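Local structure of sulfite reductase [ferredoxin] (Mycobacterium tuberculosis, 1ZJ8) at residues 499-511 / 519-532. The protein reduces sulfite to sulfide with electrons from ferredoxin, using a siroheme and a [4Fe-4S] cluster, probably for the synthesis of sulfur-containing amino acids and cofactors. Sequence-based numbering, arbitrary orientation.
Sequences GSVEGFQVHLGGH and GRKLRQHKVTSDEL
In both Phe504 and Leu532 the first torsion sets CG anti to the carbonyl carbon and beside the backbone N (chi1 -61° and -70°); with these torsions the two side chains cross at about a right angle, Phe504 CD1 lying 3.6 Å from Leu532 CD2. Phe504 lies in the antiparallel beta hairpin of strands 500-508 and 520-528, at the end of a mixed sheet in which 520-528 is an outermost strand, and Leu532 opens the helix that follows it. Backbone pairing holds the hairpin at two separate places. Phe504 and Val527 form a hydrogen-bonded pair, in which Val527 N reaches Phe504 O at 2.9 Å within the carbonyl plane. Leu508 and Arg520 form the second, with Leu508 N to Arg520 O also at 2.9 Å. Between them strand 520-528 is interrupted, Arg523 and Gln524 lie away from the partner strand, and side chains bridge the interval: Val506 CG2 packs on Val527 CG2 (3.7 Å), while His525 CD2 approaches Val506 CB. Tyr535 of helix 532-545 touches Val506, Leu508 and Val527, so this apolar face is covered by the helix that follows the hairpin. Phe504 also takes Ser529 CA at its ring edge, in plane, and its side chain is about 9 Å from the iron-sulfur cluster, which places this face near the cofactor without direct contact. On the other face, Lys521 runs alongside His507, pointing the same way, and bends at chi3 (71°); its CE comes 3.7 Å from His507 CE1 and also approaches Gln505 OE1, which accepts a hydrogen bond from Lys489 NZ. The guanidinium of Arg520 is bound outside the hairpin, in a salt bridge to Glu562 and a hydrogen bond to Val557 O. Beyond Thr528, Ser529 N makes a weak bond to Glu502 O at 3.3 Å.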
loop_
_atom_site.group_PDB
_atom_site.type_symbol
_atom_site.label_atom_id
_atom_site.label_comp_id
_atom_site.label_asym_id
_atom_site.label_seq_id
_atom_site.Cartn_x
_atom_site.Cartn_y
_atom_site.Cartn_z
ATOM N N GLY A 499 -23.719 -20.860 15.278
ATOM C CA GLY A 499 -22.488 -20.705 14.504
ATOM C C GLY A 499 -22.300 -19.276 14.009
ATOM O O GLY A 499 -23.086 -18.790 13.189
ATOM N N SER A 500 -21.272 -18.598 14.524
ATOM C CA SER A 500 -20.845 -17.310 13.972
ATOM C C SER A 500 -19.543 -17.521 13.180
ATOM O O SER A 500 -18.544 -17.998 13.733
ATOM C CB SER A 500 -20.672 -16.246 15.060
ATOM O OG SER A 500 -20.969 -14.951 14.546
ATOM N N VAL A 501 -19.569 -17.167 11.892
ATOM C CA VAL A 501 -18.520 -17.561 10.932
ATOM C C VAL A 501 -17.780 -16.363 10.334
ATOM O O VAL A 501 -18.268 -15.230 10.397
ATOM C CB VAL A 501 -19.126 -18.394 9.747
ATOM C CG1 VAL A 501 -18.016 -19.068 8.905
ATOM C CG2 VAL A 501 -20.120 -19.438 10.261
ATOM N N GLU A 502 -16.601 -16.629 9.764
ATOM C CA GLU A 502 -15.883 -15.653 8.944
ATOM C C GLU A 502 -16.550 -15.446 7.578
ATOM O O GLU A 502 -16.853 -16.405 6.866
ATOM C CB GLU A 502 -14.376 -15.996 8.839
ATOM C CG GLU A 502 -13.920 -17.065 7.809
ATOM C CD GLU A 502 -12.402 -16.997 7.519
ATOM O OE1 GLU A 502 -11.585 -17.253 8.431
ATOM O OE2 GLU A 502 -12.021 -16.672 6.375
ATOM N N GLY A 503 -16.800 -14.177 7.251
ATOM C CA GLY A 503 -17.461 -13.769 6.011
ATOM C C GLY A 503 -17.155 -12.308 5.694
ATOM O O GLY A 503 -16.316 -11.683 6.340
ATOM N N PHE A 504 -17.836 -11.756 4.694
ATOM C CA PHE A 504 -17.461 -10.460 4.134
ATOM C C PHE A 504 -18.683 -9.576 3.864
ATOM O O PHE A 504 -19.739 -10.058 3.444
ATOM C CB PHE A 504 -16.644 -10.665 2.835
ATOM C CG PHE A 504 -15.354 -11.431 3.039
ATOM C CD1 PHE A 504 -15.326 -12.824 2.960
ATOM C CD2 PHE A 504 -14.179 -10.768 3.338
ATOM C CE1 PHE A 504 -14.154 -13.534 3.171
ATOM C CE2 PHE A 504 -13.013 -11.478 3.548
ATOM C CZ PHE A 504 -13.006 -12.867 3.465
ATOM N N GLN A 505 -18.518 -8.285 4.145
ATOM C CA GLN A 505 -19.439 -7.243 3.707
ATOM C C GLN A 505 -18.928 -6.777 2.346
ATOM O O GLN A 505 -17.722 -6.748 2.118
ATOM C CB GLN A 505 -19.440 -6.078 4.727
ATOM C CG GLN A 505 -20.524 -4.965 4.524
ATOM C CD GLN A 505 -20.508 -3.859 5.643
ATOM O OE1 GLN A 505 -20.120 -2.708 5.404
ATOM N NE2 GLN A 505 -20.933 -4.230 6.856
ATOM N N VAL A 506 -19.844 -6.418 1.458
ATOM C CA VAL A 506 -19.549 -6.199 0.049
ATOM C C VAL A 506 -19.687 -4.731 -0.350
ATOM O O VAL A 506 -20.724 -4.113 -0.120
ATOM C CB VAL A 506 -20.528 -7.045 -0.794
ATOM C CG1 VAL A 506 -20.416 -6.754 -2.300
ATOM C CG2 VAL A 506 -20.286 -8.526 -0.496
ATOM N N HIS A 507 -18.646 -4.175 -0.959
ATOM C CA HIS A 507 -18.697 -2.814 -1.485
ATOM C C HIS A 507 -18.578 -2.943 -2.998
ATOM O O HIS A 507 -17.675 -3.618 -3.495
ATOM C CB HIS A 507 -17.570 -1.943 -0.914
ATOM C CG HIS A 507 -17.616 -1.767 0.581
ATOM N ND1 HIS A 507 -17.838 -0.543 1.184
ATOM C CD2 HIS A 507 -17.440 -2.652 1.595
ATOM C CE1 HIS A 507 -17.816 -0.686 2.499
ATOM N NE2 HIS A 507 -17.575 -1.955 2.775
ATOM N N LEU A 508 -19.497 -2.331 -3.733
ATOM C CA LEU A 508 -19.518 -2.485 -5.178
ATOM C C LEU A 508 -19.318 -1.152 -5.893
ATOM O O LEU A 508 -19.900 -0.137 -5.505
ATOM C CB LEU A 508 -20.831 -3.133 -5.601
ATOM C CG LEU A 508 -20.963 -4.610 -5.208
ATOM C CD1 LEU A 508 -22.420 -5.016 -5.080
ATOM C CD2 LEU A 508 -20.267 -5.505 -6.221
ATOM N N GLY A 509 -18.493 -1.155 -6.937
ATOM C CA GLY A 509 -18.400 -0.015 -7.859
ATOM C C GLY A 509 -17.436 1.124 -7.511
ATOM O O GLY A 509 -17.530 2.208 -8.079
ATOM N N GLY A 510 -16.490 0.884 -6.607
ATOM C CA GLY A 510 -15.458 1.887 -6.288
ATOM C C GLY A 510 -14.411 2.054 -7.391
ATOM O O GLY A 510 -14.130 1.117 -8.139
ATOM N N HIS A 511 -13.836 3.241 -7.506
ATOM C CA HIS A 511 -12.767 3.474 -8.453
ATOM C C HIS A 511 -12.094 4.817 -8.195
ATOM O O HIS A 511 -12.706 5.743 -7.657
ATOM C CB HIS A 511 -13.304 3.466 -9.888
ATOM C CG HIS A 511 -14.271 4.570 -10.192
ATOM N ND1 HIS A 511 -15.616 4.485 -9.902
ATOM C CD2 HIS A 511 -14.097 5.772 -10.792
ATOM C CE1 HIS A 511 -16.231 5.588 -10.297
ATOM N NE2 HIS A 511 -15.329 6.390 -10.835
ATOM N N GLY A 519 -17.306 2.704 -3.329
ATOM C CA GLY A 519 -18.296 1.698 -3.700
ATOM C C GLY A 519 -19.489 1.776 -2.772
ATOM O O GLY A 519 -19.365 2.280 -1.654
ATOM N N ARG A 520 -20.640 1.285 -3.233
ATOM C CA ARG A 520 -21.845 1.285 -2.412
ATOM C C ARG A 520 -21.967 -0.027 -1.638
ATOM O O ARG A 520 -21.563 -1.094 -2.105
ATOM C CB ARG A 520 -23.110 1.618 -3.215
ATOM C CG ARG A 520 -23.194 1.050 -4.626
ATOM C CD ARG A 520 -24.602 1.223 -5.246
ATOM N NE ARG A 520 -25.638 0.438 -4.547
ATOM C CZ ARG A 520 -26.757 -0.055 -5.099
ATOM N NH1 ARG A 520 -27.040 0.110 -6.392
ATOM N NH2 ARG A 520 -27.601 -0.744 -4.344
ATOM N N LYS A 521 -22.508 0.090 -0.433
ATOM C CA LYS A 521 -22.592 -1.000 0.525
ATOM C C LYS A 521 -23.994 -1.558 0.357
ATOM O O LYS A 521 -24.895 -0.818 -0.021
ATOM C CB LYS A 521 -22.376 -0.456 1.943
ATOM C CG LYS A 521 -21.313 0.666 2.019
ATOM C CD LYS A 521 -21.269 1.372 3.370
ATOM C CE LYS A 521 -20.678 0.483 4.454
ATOM N NZ LYS A 521 -19.754 1.232 5.337
ATOM N N LEU A 522 -24.186 -2.851 0.597
ATOM C CA LEU A 522 -25.513 -3.444 0.426
ATOM C C LEU A 522 -26.185 -3.743 1.758
ATOM O O LEU A 522 -25.528 -4.011 2.773
ATOM C CB LEU A 522 -25.481 -4.673 -0.493
ATOM C CG LEU A 522 -25.334 -4.360 -1.998
ATOM C CD1 LEU A 522 -25.683 -5.595 -2.833
ATOM C CD2 LEU A 522 -26.177 -3.146 -2.456
ATOM N N ARG A 523 -27.515 -3.719 1.706
ATOM C CA ARG A 523 -28.381 -3.558 2.882
ATOM C C ARG A 523 -28.260 -4.687 3.908
ATOM O O ARG A 523 -27.614 -4.524 4.947
ATOM C CB ARG A 523 -29.844 -3.399 2.402
ATOM C CG ARG A 523 -30.960 -3.558 3.485
ATOM C CD ARG A 523 -32.344 -3.071 2.988
ATOM N NE ARG A 523 -32.483 -3.192 1.527
ATOM C CZ ARG A 523 -33.341 -2.500 0.768
ATOM N NH1 ARG A 523 -34.200 -1.623 1.296
ATOM N NH2 ARG A 523 -33.348 -2.706 -0.547
ATOM N N GLN A 524 -28.911 -5.811 3.616
ATOM C CA GLN A 524 -28.854 -7.011 4.454
ATOM C C GLN A 524 -28.062 -7.984 3.598
ATOM O O GLN A 524 -28.640 -8.739 2.801
ATOM C CB GLN A 524 -30.257 -7.572 4.797
ATOM C CG GLN A 524 -30.246 -8.967 5.501
ATOM C CD GLN A 524 -31.529 -9.805 5.285
ATOM O OE1 GLN A 524 -32.650 -9.294 5.395
ATOM N NE2 GLN A 524 -31.353 -11.106 5.009
ATOM N N HIS A 525 -26.735 -7.912 3.738
ATOM C CA HIS A 525 -25.810 -8.664 2.895
ATOM C C HIS A 525 -24.572 -9.131 3.653
ATOM O O HIS A 525 -23.822 -8.332 4.219
ATOM C CB HIS A 525 -25.390 -7.792 1.711
ATOM C CG HIS A 525 -25.015 -8.564 0.488
ATOM N ND1 HIS A 525 -25.330 -9.897 0.320
ATOM C CD2 HIS A 525 -24.390 -8.177 -0.651
ATOM C CE1 HIS A 525 -24.894 -10.305 -0.860
ATOM N NE2 HIS A 525 -24.321 -9.280 -1.468
ATOM N N LYS A 526 -24.387 -10.444 3.677
ATOM C CA LYS A 526 -23.182 -11.057 4.197
ATOM C C LYS A 526 -22.813 -12.156 3.202
ATOM O O LYS A 526 -23.689 -12.879 2.731
ATOM C CB LYS A 526 -23.417 -11.637 5.605
ATOM C CG LYS A 526 -23.637 -10.592 6.737
ATOM C CD LYS A 526 -24.397 -11.225 7.941
ATOM C CE LYS A 526 -24.381 -10.344 9.210
ATOM N NZ LYS A 526 -24.606 -11.098 10.497
ATOM N N VAL A 527 -21.531 -12.249 2.856
ATOM C CA VAL A 527 -21.031 -13.324 1.987
ATOM C C VAL A 527 -20.006 -14.126 2.777
ATOM O O VAL A 527 -18.993 -13.580 3.223
ATOM C CB VAL A 527 -20.378 -12.787 0.680
ATOM C CG1 VAL A 527 -19.752 -13.931 -0.117
ATOM C CG2 VAL A 527 -21.399 -12.048 -0.177
ATOM N N THR A 528 -20.275 -15.411 2.972
ATOM C CA THR A 528 -19.351 -16.251 3.711
ATOM C C THR A 528 -18.127 -16.542 2.873
ATOM O O THR A 528 -18.195 -16.588 1.644
ATOM C CB THR A 528 -19.988 -17.566 4.091
ATOM O OG1 THR A 528 -20.840 -17.993 3.021
ATOM C CG2 THR A 528 -20.800 -17.410 5.372
ATOM N N SER A 529 -17.010 -16.757 3.552
ATOM C CA SER A 529 -15.749 -17.021 2.880
ATOM C C SER A 529 -15.804 -18.217 1.917
ATOM O O SER A 529 -15.015 -18.299 0.997
ATOM C CB SER A 529 -14.651 -17.236 3.903
ATOM O OG SER A 529 -13.428 -17.476 3.251
ATOM N N ASP A 530 -16.722 -19.153 2.126
ATOM C CA ASP A 530 -16.892 -20.256 1.184
ATOM C C ASP A 530 -17.624 -19.795 -0.079
ATOM O O ASP A 530 -17.416 -20.333 -1.160
ATOM C CB ASP A 530 -17.687 -21.402 1.823
ATOM C CG ASP A 530 -17.063 -21.909 3.123
ATOM O OD1 ASP A 530 -15.908 -22.411 3.104
ATOM O OD2 ASP A 530 -17.744 -21.800 4.166
ATOM N N GLU A 531 -18.495 -18.805 0.061
ATOM C CA GLU A 531 -19.332 -18.350 -1.056
ATOM C C GLU A 531 -18.691 -17.335 -2.005
ATOM O O GLU A 531 -19.341 -16.942 -2.971
ATOM C CB GLU A 531 -20.616 -17.705 -0.515
ATOM C CG GLU A 531 -21.546 -18.616 0.283
ATOM C CD GLU A 531 -22.648 -17.832 1.036
ATOM O OE1 GLU A 531 -22.371 -16.688 1.493
ATOM O OE2 GLU A 531 -23.782 -18.367 1.179
ATOM N N LEU A 532 -17.465 -16.882 -1.739
ATOM C CA LEU A 532 -16.894 -15.768 -2.507
ATOM C C LEU A 532 -16.906 -16.039 -4.006
ATOM O O LEU A 532 -17.282 -15.169 -4.784
ATOM C CB LEU A 532 -15.462 -15.461 -2.068
ATOM C CG LEU A 532 -15.176 -14.842 -0.695
ATOM C CD1 LEU A 532 -13.697 -14.685 -0.501
ATOM C CD2 LEU A 532 -15.829 -13.498 -0.585
#